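Local coordinates for protein catalase (Corynebacterium glutamicum, PDB 4B7H) that breaks down hydrogen peroxide to water and oxygen at a haem iron, is inhibited by nitric oxide and also binds NADPH, at residues A[84-87]-A[88-92]; A[163-166]-A[167-170]; A[481-484]-A[485-489]; A[507-510]-A[511-514]. All coordinates share one frame; numbering follows the deposited sequence. Where two conformers were deposited one is given.

Contact 1: residues A[84-87]-A[88-92]; sequences EDVS and EYTKA
Between Val86 and Thr90, in the connection from strand 73-82 to strand 100-108, the backbone coils through a single helix-like turn, in which the carbonyl O of Val86 accepts both Tyr89 N at 2.9 Å and Thr90 N at 3.1 Å. The two donors approach differently: Thr90 N lies in the carbonyl plane, with a C=O...N angle of 158°, whereas Tyr89 N stands 48° above it. Outside the turn, Val86 and Thr90 run alongside each other, CG2 against CG2 at 4.0 Å, and both rest on Trp216 of strand 214-217. Tyr89 sets CD2 against Val86 CB at 4.1 Å. A water links the segments, accepting from Glu88 N at 3.1 Å and donating to Asp85 O. The entry to the turn is an Asx turn. Asp85 OD1 accepts Ser87 N at 2.9 Å and, on its syn lone pair, Ser87 OG at 2.6 Å; a Ser87 chi1 of 67° swings the hydroxyl to that oxygen. The exit is an ST turn, Ala92 N donating to Thr90 OG1 at 3.0 Å, while that hydroxyl also bonds Gly336 O. With two donors gripping one oxygen, the carboxylate of Asp85 is held in a fixed rotation and probably favoured in its ionised form.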
loop_
_atom_site.group_PDB
_atom_site.type_symbol
_atom_site.label_atom_id
_atom_site.label_comp_id
_atom_site.label_asym_id
_atom_site.label_seq_id
_atom_site.Cartn_x
_atom_site.Cartn_y
_atom_site.Cartn_z
ATOM N N GLU A 84 -25.129 10.524 -37.345
ATOM C CA GLU A 84 -25.010 9.802 -38.607
ATOM C C GLU A 84 -25.315 8.325 -38.394
ATOM O O GLU A 84 -25.402 7.870 -37.257
ATOM C CB GLU A 84 -23.597 9.959 -39.165
ATOM C CG GLU A 84 -23.230 11.382 -39.517
ATOM C CD GLU A 84 -23.884 11.844 -40.808
ATOM O OE1 GLU A 84 -23.879 11.072 -41.793
ATOM O OE2 GLU A 84 -24.408 12.975 -40.835
ATOM N N ASP A 85 -25.498 7.586 -39.484
ATOM C CA ASP A 85 -25.682 6.137 -39.409
ATOM C C ASP A 85 -24.391 5.414 -39.802
ATOM O O ASP A 85 -24.052 5.341 -40.985
ATOM C CB ASP A 85 -26.850 5.703 -40.306
ATOM C CG ASP A 85 -27.212 4.239 -40.140
ATOM O OD1 ASP A 85 -26.427 3.481 -39.533
ATOM O OD2 ASP A 85 -28.289 3.840 -40.621
ATOM N N VAL A 86 -23.674 4.882 -38.808
ATOM C CA VAL A 86 -22.457 4.105 -39.063
ATOM C C VAL A 86 -22.670 2.620 -38.765
ATOM O O VAL A 86 -21.709 1.863 -38.617
ATOM C CB VAL A 86 -21.225 4.640 -38.271
ATOM C CG1 VAL A 86 -20.841 6.020 -38.773
ATOM C CG2 VAL A 86 -21.493 4.659 -36.760
ATOM N N SER A 87 -23.936 2.204 -38.705
ATOM C CA SER A 87 -24.282 0.822 -38.375
ATOM C C SER A 87 -23.760 -0.198 -39.386
ATOM O O SER A 87 -23.589 -1.367 -39.053
ATOM C CB SER A 87 -25.794 0.657 -38.180
ATOM O OG SER A 87 -26.490 0.849 -39.402
ATOM N N GLU A 88 -23.496 0.218 -40.621
ATOM C CA GLU A 88 -22.902 -0.708 -41.579
ATOM C C GLU A 88 -21.476 -1.087 -41.169
ATOM O O GLU A 88 -20.981 -2.152 -41.542
ATOM C CB GLU A 88 -22.930 -0.140 -43.000
ATOM C CG GLU A 88 -22.101 1.107 -43.196
ATOM C CD GLU A 88 -22.314 1.723 -44.563
ATOM O OE1 GLU A 88 -21.981 1.059 -45.568
ATOM O OE2 GLU A 88 -22.816 2.871 -44.630
ATOM N N TYR A 89 -20.832 -0.234 -40.371
ATOM C CA TYR A 89 -19.444 -0.459 -39.970
ATOM C C TYR A 89 -19.247 -1.015 -38.557
ATOM O O TYR A 89 -18.304 -1.771 -38.308
ATOM C CB TYR A 89 -18.656 0.840 -40.075
ATOM C CG TYR A 89 -18.790 1.547 -41.397
ATOM C CD1 TYR A 89 -18.216 1.019 -42.546
ATOM C CD2 TYR A 89 -19.463 2.756 -41.489
ATOM C CE1 TYR A 89 -18.327 1.670 -43.758
ATOM C CE2 TYR A 89 -19.578 3.416 -42.692
ATOM C CZ TYR A 89 -19.006 2.867 -43.823
ATOM O OH TYR A 89 -19.119 3.517 -45.023
ATOM N N THR A 90 -20.100 -0.610 -37.620
ATOM C CA THR A 90 -19.948 -1.065 -36.238
ATOM C C THR A 90 -21.281 -1.321 -35.558
ATOM O O THR A 90 -22.264 -0.616 -35.803
ATOM C CB THR A 90 -19.129 -0.069 -35.377
ATOM O OG1 THR A 90 -18.979 -0.591 -34.048
ATOM C CG2 THR A 90 -19.827 1.286 -35.312
ATOM N N LYS A 91 -21.296 -2.340 -34.706
ATOM C CA LYS A 91 -22.459 -2.651 -33.896
ATOM C C LYS A 91 -22.332 -2.066 -32.497
ATOM O O LYS A 91 -23.206 -2.294 -31.656
ATOM C CB LYS A 91 -22.648 -4.166 -33.788
ATOM C CG LYS A 91 -21.548 -4.871 -32.993
ATOM C CD LYS A 91 -21.838 -6.355 -32.798
ATOM C CE LYS A 91 -20.741 -7.040 -31.994
ATOM N NZ LYS A 91 -21.017 -8.494 -31.843
ATOM N N ALA A 92 -21.256 -1.323 -32.237
ATOM C CA ALA A 92 -21.042 -0.783 -30.892
ATOM C C ALA A 92 -22.257 0.057 -30.482
ATOM O O ALA A 92 -22.681 0.949 -31.217
ATOM C CB ALA A 92 -19.757 0.046 -30.836
HETATM O O HOH W 1 -24.313 2.837 -41.986
#

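Contact 2: residues A[163-166]-A[167-170]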
loop_
_atom_site.group_PDB
_atom_site.type_symbol
_atom_site.label_atom_id
_atom_site.label_comp_id
_atom_site.label_asym_id
_atom_site.label_seq_id
_atom_site.Cartn_x
_atom_site.Cartn_y
_atom_site.Cartn_z
ATOM N N LYS A 163 11.678 13.060 -18.311
ATOM C CA LYS A 163 11.554 13.391 -16.896
ATOM C C LYS A 163 12.911 13.823 -16.323
ATOM O O LYS A 163 13.659 14.522 -17.004
ATOM C CB LYS A 163 10.872 12.251 -16.119
ATOM C CG LYS A 163 9.375 12.122 -16.433
ATOM C CD LYS A 163 8.736 10.996 -15.628
ATOM C CE LYS A 163 7.216 11.130 -15.490
ATOM N NZ LYS A 163 6.823 12.278 -14.619
ATOM N N ARG A 164 13.232 13.451 -15.090
ATOM C CA ARG A 164 14.388 14.031 -14.422
ATOM C C ARG A 164 15.572 13.088 -14.327
ATOM O O ARG A 164 15.407 11.876 -14.131
ATOM C CB ARG A 164 13.997 14.505 -13.023
ATOM C CG ARG A 164 12.877 15.519 -13.074
ATOM C CD ARG A 164 12.241 15.812 -11.713
ATOM N NE ARG A 164 11.098 16.691 -11.929
ATOM C CZ ARG A 164 11.187 18.011 -12.085
ATOM N NH1 ARG A 164 12.368 18.612 -11.983
ATOM N NH2 ARG A 164 10.093 18.730 -12.333
ATOM N N LEU A 165 16.770 13.656 -14.458
ATOM C CA LEU A 165 18.012 12.919 -14.249
ATOM C C LEU A 165 18.023 12.266 -12.868
ATOM O O LEU A 165 17.551 12.850 -11.886
ATOM C CB LEU A 165 19.204 13.865 -14.365
ATOM C CG LEU A 165 19.482 14.474 -15.737
ATOM C CD1 LEU A 165 20.569 15.526 -15.628
ATOM C CD2 LEU A 165 19.882 13.391 -16.717
ATOM N N ASN A 166 18.566 11.059 -12.780
ATOM C CA ASN A 166 18.585 10.364 -11.502
ATOM C C ASN A 166 19.437 11.054 -10.443
ATOM O O ASN A 166 19.125 10.975 -9.256
ATOM C CB ASN A 166 19.031 8.907 -11.664
ATOM C CG ASN A 166 18.003 8.062 -12.393
ATOM O OD1 ASN A 166 16.819 8.403 -12.443
ATOM N ND2 ASN A 166 18.442 6.938 -12.935
ATOM N N LYS A 167 20.502 11.735 -10.855
ATOM C CA LYS A 167 21.427 12.278 -9.864
ATOM C C LYS A 167 20.885 13.511 -9.134
ATOM O O LYS A 167 21.095 13.649 -7.928
ATOM C CB LYS A 167 22.826 12.538 -10.456
ATOM C CG LYS A 167 22.918 13.688 -11.452
ATOM C CD LYS A 167 24.328 13.786 -12.029
ATOM C CE LYS A 167 24.422 14.907 -13.037
ATOM N NZ LYS A 167 25.797 14.996 -13.587
ATOM N N ASN A 168 20.168 14.382 -9.842
ATOM C CA ASN A 168 19.880 15.709 -9.298
ATOM C C ASN A 168 18.441 16.192 -9.448
ATOM O O ASN A 168 18.130 17.332 -9.107
ATOM C CB ASN A 168 20.839 16.750 -9.897
ATOM C CG ASN A 168 20.717 16.869 -11.409
ATOM O OD1 ASN A 168 19.777 16.361 -12.018
ATOM N ND2 ASN A 168 21.676 17.557 -12.024
ATOM N N GLY A 169 17.567 15.350 -9.983
ATOM C CA GLY A 169 16.174 15.731 -10.129
ATOM C C GLY A 169 15.905 16.868 -11.103
ATOM O O GLY A 169 14.892 17.551 -10.971
ATOM N N LEU A 170 16.793 17.076 -12.075
ATOM C CA LEU A 170 16.579 18.110 -13.091
ATOM C C LEU A 170 16.196 17.484 -14.427
ATOM O O LEU A 170 16.762 16.462 -14.815
ATOM C CB LEU A 170 17.840 18.956 -13.292
ATOM C CG LEU A 170 18.324 19.739 -12.072
ATOM C CD1 LEU A 170 19.600 20.508 -12.402
ATOM C CD2 LEU A 170 17.236 20.677 -11.560
#
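Arg164 and Leu165 face Gly169 and Leu170 across a compact chain reversal; the end-to-end directions of 163-166 and 167-170 differ by 154°. The tight part is the backbone pair: Leu165 N donates to Leu170 O at 2.8 Å, and Gly169 N to Leu165 O at 3.1 Å. With Gly169 at a positive phi of 66°, this pattern resembles a G1 bulge, although neither segment is a regular strand. Arg164 closes over it, its chain extended from CG to NE so that CD lies 3.3 Å from Gly169 O; NH1 then reaches the same oxygen at 2.9 Å, from the rim of the guanidinium and 10° off its plane. Leu165 runs alongside Asn168, CB to OD1 3.5 Å, while OD1 also accepts Leu170 N at 3.1 Å in an Asx turn. Between the two segments the bend is looser: the side chains of Asn166 and Lys167 leave it and are met by other subunits, Asn166 OD1 bonding Arg381 of the third and Lys167 NZ, weakly, Tyr260 of the second. Arg256 of the second subunit also donates to Gly169 O. Two arginines thus converge on one carbonyl; Glu113 of the same chain and Asp253 of the second subunit probably offset part of the charge of Arg164.

Contact 3: residues A[481-484]-A[485-489]; sequences QGIS and EATEP
Ser484 and Thr487 meet in an N-terminal helix cap, where the chain passes from the loop after helix 466-479 into helix 487-498. Ser484 turns its hydroxyl back over the first turn, chi1 73°, and OG accepts Thr487 N at 3.2 Å with an N-H...O angle of 144°. The carbonyl of the same residue also accepts from the first turn: Ser484 O takes Glu488 N at 3.2 Å and a weak bond from Thr487 N. Ser484 OG and Thr487 OG1 are directed to a common outside partner, since both bond Asp174 OD1 of helix 173-182.

Thr487 CG2, anti to the backbone N, turns instead to Ile483, 4.0 Å from its CB, beside Trp177. Ile483 and Glu488 cross at a slant, with CD1 of the isoleucine 3.7 Å from CG of the glutamate; chi1 of 64° on Ile483 puts the CG1-CD1 branch there. Glu488 CG also skirts Ser484 O at 3.5 Å, and the rest of its chain runs on, extended, to a carboxylate whose OE2 is taken by Tyr510 OH and by Lys514 NZ. Helices 173-182 and 500-514 and, through Arg401 against Ser484, Ala486 and Thr487, the third subunit therefore converge on this cap. A water bridges the two segments, donating to Ile483 O at 2.8 Å and to Glu488 OE2 at 2.8 Å.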
loop_
_atom_site.group_PDB
_atom_site.type_symbol
_atom_site.label_atom_id
_atom_site.label_comp_id
_atom_site.label_asym_id
_atom_site.label_seq_id
_atom_site.Cartn_x
_atom_site.Cartn_y
_atom_site.Cartn_z
ATOM N N GLN A 481 18.789 24.236 -26.648
ATOM C CA GLN A 481 19.709 24.930 -25.753
ATOM C C GLN A 481 20.032 24.065 -24.540
ATOM O O GLN A 481 19.140 23.595 -23.828
ATOM C CB GLN A 481 19.169 26.296 -25.328
ATOM C CG GLN A 481 18.851 27.238 -26.489
ATOM C CD GLN A 481 20.009 27.434 -27.459
ATOM O OE1 GLN A 481 19.805 27.484 -28.670
ATOM N NE2 GLN A 481 21.226 27.565 -26.931
ATOM N N GLY A 482 21.319 23.814 -24.331
ATOM C CA GLY A 482 21.748 22.978 -23.223
ATOM C C GLY A 482 22.256 21.600 -23.616
ATOM O O GLY A 482 22.847 20.900 -22.793
ATOM N N ILE A 483 22.051 21.195 -24.866
ATOM C CA ILE A 483 22.616 19.922 -25.303
ATOM C C ILE A 483 24.141 19.974 -25.325
ATOM O O ILE A 483 24.745 21.049 -25.443
ATOM C CB ILE A 483 22.078 19.462 -26.675
ATOM C CG1 ILE A 483 22.482 20.439 -27.792
ATOM C CG2 ILE A 483 20.566 19.230 -26.602
ATOM C CD1 ILE A 483 22.013 20.024 -29.181
ATOM N N SER A 484 24.757 18.808 -25.181
ATOM C CA SER A 484 26.211 18.702 -25.184
ATOM C C SER A 484 26.763 18.815 -26.594
ATOM O O SER A 484 26.022 18.699 -27.578
ATOM C CB SER A 484 26.637 17.363 -24.588
ATOM O OG SER A 484 26.355 16.298 -25.486
ATOM N N GLU A 485 28.070 19.032 -26.694
ATOM C CA GLU A 485 28.726 19.061 -27.999
ATOM C C GLU A 485 28.592 17.732 -28.735
ATOM O O GLU A 485 28.496 17.708 -29.958
ATOM C CB GLU A 485 30.200 19.421 -27.860
ATOM C CG GLU A 485 30.446 20.828 -27.394
ATOM C CD GLU A 485 31.923 21.133 -27.287
ATOM O OE1 GLU A 485 32.726 20.177 -27.264
ATOM O OE2 GLU A 485 32.279 22.326 -27.230
ATOM N N ALA A 486 28.576 16.628 -27.994
ATOM C CA ALA A 486 28.407 15.308 -28.606
ATOM C C ALA A 486 27.042 15.179 -29.273
ATOM O O ALA A 486 26.896 14.529 -30.309
ATOM C CB ALA A 486 28.578 14.216 -27.562
ATOM N N THR A 487 26.035 15.788 -28.661
ATOM C CA THR A 487 24.670 15.656 -29.147
ATOM C C THR A 487 24.363 16.572 -30.335
ATOM O O THR A 487 23.510 16.247 -31.164
ATOM C CB THR A 487 23.705 15.885 -27.975
ATOM O OG1 THR A 487 23.951 14.869 -26.994
ATOM C CG2 THR A 487 22.238 15.809 -28.404
ATOM N N GLU A 488 25.055 17.705 -30.425
ATOM C CA GLU A 488 24.806 18.659 -31.512
ATOM C C GLU A 488 24.735 18.044 -32.924
ATOM O O GLU A 488 23.701 18.189 -33.593
ATOM C CB GLU A 488 25.782 19.848 -31.454
ATOM C CG GLU A 488 25.508 20.785 -30.290
ATOM C CD GLU A 488 26.600 21.820 -30.084
ATOM O OE1 GLU A 488 27.698 21.675 -30.657
ATOM O OE2 GLU A 488 26.359 22.785 -29.334
ATOM N N PRO A 489 25.798 17.335 -33.371
ATOM C CA PRO A 489 25.728 16.769 -34.724
ATOM C C PRO A 489 24.634 15.713 -34.891
ATOM O O PRO A 489 24.090 15.603 -35.991
ATOM C CB PRO A 489 27.116 16.141 -34.922
ATOM C CG PRO A 489 27.632 15.913 -33.543
ATOM C CD PRO A 489 27.103 17.056 -32.741
HETATM O O HOH W 2 26.883 22.325 -26.630
#

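Contact 4: residues A[507-510]-A[511-514]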
loop_
_atom_site.group_PDB
_atom_site.type_symbol
_atom_site.label_atom_id
_atom_site.label_comp_id
_atom_site.label_asym_id
_atom_site.label_seq_id
_atom_site.Cartn_x
_atom_site.Cartn_y
_atom_site.Cartn_z
ATOM N N LYS A 507 19.988 24.573 -37.598
ATOM C CA LYS A 507 21.383 24.771 -37.206
ATOM C C LYS A 507 21.750 26.258 -37.184
ATOM O O LYS A 507 22.427 26.720 -36.266
ATOM C CB LYS A 507 22.337 23.986 -38.112
ATOM C CG LYS A 507 23.804 24.129 -37.723
ATOM C CD LYS A 507 24.705 23.185 -38.521
ATOM C CE LYS A 507 26.158 23.341 -38.096
ATOM N NZ LYS A 507 27.074 22.373 -38.772
ATOM N N GLU A 508 21.296 26.999 -38.192
ATOM C CA GLU A 508 21.498 28.447 -38.243
ATOM C C GLU A 508 21.009 29.135 -36.974
ATOM O O GLU A 508 21.731 29.914 -36.345
ATOM C CB GLU A 508 20.702 29.043 -39.397
ATOM C CG GLU A 508 21.386 29.051 -40.726
ATOM C CD GLU A 508 20.825 30.141 -41.608
ATOM O OE1 GLU A 508 19.581 30.209 -41.733
ATOM O OE2 GLU A 508 21.619 30.944 -42.146
ATOM N N LEU A 509 19.759 28.865 -36.614
ATOM C CA LEU A 509 19.155 29.529 -35.473
ATOM C C LEU A 509 19.795 29.067 -34.175
ATOM O O LEU A 509 20.030 29.872 -33.279
ATOM C CB LEU A 509 17.646 29.287 -35.458
ATOM C CG LEU A 509 16.877 30.048 -36.544
ATOM C CD1 LEU A 509 15.412 29.617 -36.600
ATOM C CD2 LEU A 509 16.993 31.557 -36.314
ATOM N N TYR A 510 20.094 27.775 -34.087
ATOM C CA TYR A 510 20.743 27.240 -32.897
ATOM C C TYR A 510 22.081 27.933 -32.629
ATOM O O TYR A 510 22.369 28.343 -31.500
ATOM C CB TYR A 510 20.956 25.734 -33.030
ATOM C CG TYR A 510 21.751 25.146 -31.890
ATOM C CD1 TYR A 510 21.193 25.030 -30.618
ATOM C CD2 TYR A 510 23.058 24.706 -32.080
ATOM C CE1 TYR A 510 21.910 24.498 -29.562
ATOM C CE2 TYR A 510 23.783 24.156 -31.029
ATOM C CZ TYR A 510 23.203 24.065 -29.767
ATOM O OH TYR A 510 23.905 23.529 -28.708
ATOM N N LEU A 511 22.897 28.072 -33.669
ATOM C CA LEU A 511 24.204 28.698 -33.504
ATOM C C LEU A 511 24.112 30.195 -33.201
ATOM O O LEU A 511 24.966 30.741 -32.499
ATOM C CB LEU A 511 25.086 28.436 -34.723
ATOM C CG LEU A 511 25.494 26.970 -34.871
ATOM C CD1 LEU A 511 26.266 26.762 -36.158
ATOM C CD2 LEU A 511 26.302 26.503 -33.669
ATOM N N GLN A 512 23.078 30.852 -33.719
ATOM C CA GLN A 512 22.849 32.268 -33.412
ATOM C C GLN A 512 22.613 32.450 -31.915
ATOM O O GLN A 512 23.070 33.423 -31.309
ATOM C CB GLN A 512 21.625 32.791 -34.164
ATOM C CG GLN A 512 21.850 33.145 -35.619
ATOM C CD GLN A 512 20.575 33.631 -36.296
ATOM O OE1 GLN A 512 19.613 34.029 -35.634
ATOM N NE2 GLN A 512 20.562 33.594 -37.624
ATOM N N LYS A 513 21.888 31.507 -31.325
ATOM C CA LYS A 513 21.470 31.598 -29.928
ATOM C C LYS A 513 22.514 31.071 -28.949
ATOM O O LYS A 513 22.551 31.477 -27.785
ATOM C CB LYS A 513 20.159 30.839 -29.726
ATOM C CG LYS A 513 19.005 31.394 -30.529
ATOM C CD LYS A 513 17.856 30.406 -30.590
ATOM C CE LYS A 513 16.786 30.889 -31.554
ATOM N NZ LYS A 513 15.639 29.948 -31.575
ATOM N N LYS A 514 23.354 30.158 -29.423
ATOM C CA LYS A 514 24.389 29.560 -28.590
ATOM C C LYS A 514 25.542 30.537 -28.427
ATOM O O LYS A 514 26.070 30.724 -27.329
ATOM C CB LYS A 514 24.906 28.274 -29.240
ATOM C CG LYS A 514 25.900 27.489 -28.399
ATOM C CD LYS A 514 26.553 26.382 -29.218
ATOM C CE LYS A 514 27.643 25.687 -28.426
ATOM N NZ LYS A 514 28.394 24.698 -29.255
#
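Lys507 and Leu511 run alongside each other on the final turns of the C-terminal alpha-helix 500-514, Lys507 CG 3.9 Å from Leu511 CD1. Leu511 also lays CG 3.4 Å from Lys507 O, the carbonyl that accepts its own amide at 3.0 Å with an N-H...O angle of 164°. Its other methyl, CD2, meets Tyr510 CD2 at 4.0 Å, the two side chains slanting across each other. Lys514 crosses obliquely near the phenol end of Tyr510, Lys514 CD lying 3.9 Å from Tyr510 OH. Both have CG opposite the backbone N, chi1 174° for Tyr510 and -175° for Lys514; being four residues apart with like chi1, they extend along the same flank of the helix, and their polar ends both finish on Glu488 of helix 487-498.

Beneath this shell the backbone ladder continues, Gln512 N to Glu508 O, Lys513 N to Leu509 O, and Lys514 N to Tyr510 O at 2.9 Å; Lys513 N adds a weak bond to Tyr510 O. Further out, neighbouring helices fix the side chains. Leu509 packs on helix 466-479, which also takes Lys513 NZ through Asp474, Ser477 and Asn478, while Tyr492 of helix 487-498 touches Lys507, Tyr510 and Leu511. Glu508 turns back to a salt bridge with Arg505. Leu509 slants across the exposed Gln512, its CD2 methyl 3.7 Å from Gln512 OE1.

From the N terminus, contact 1 comes first, a turn in the connection from strand 73-82 to strand 100-108 of the antiparallel sheet. Contact 2 follows in the loop joining helices 155-162 and 173-182, on the opposite side of the chain's centre, about 49 Å between centres. Contact 3 caps the turn leading into helix 487-498, and contact 4 ends helix 500-514. All four close in series; none nests or crosses. Contacts 3 and 4 touch, tying the two C-terminal helices together through Glu488, shared by Tyr510 and Lys514. Contacts 2 and 3, separate in the chain, flank the start of helix 173-182 and both reach the third subunit.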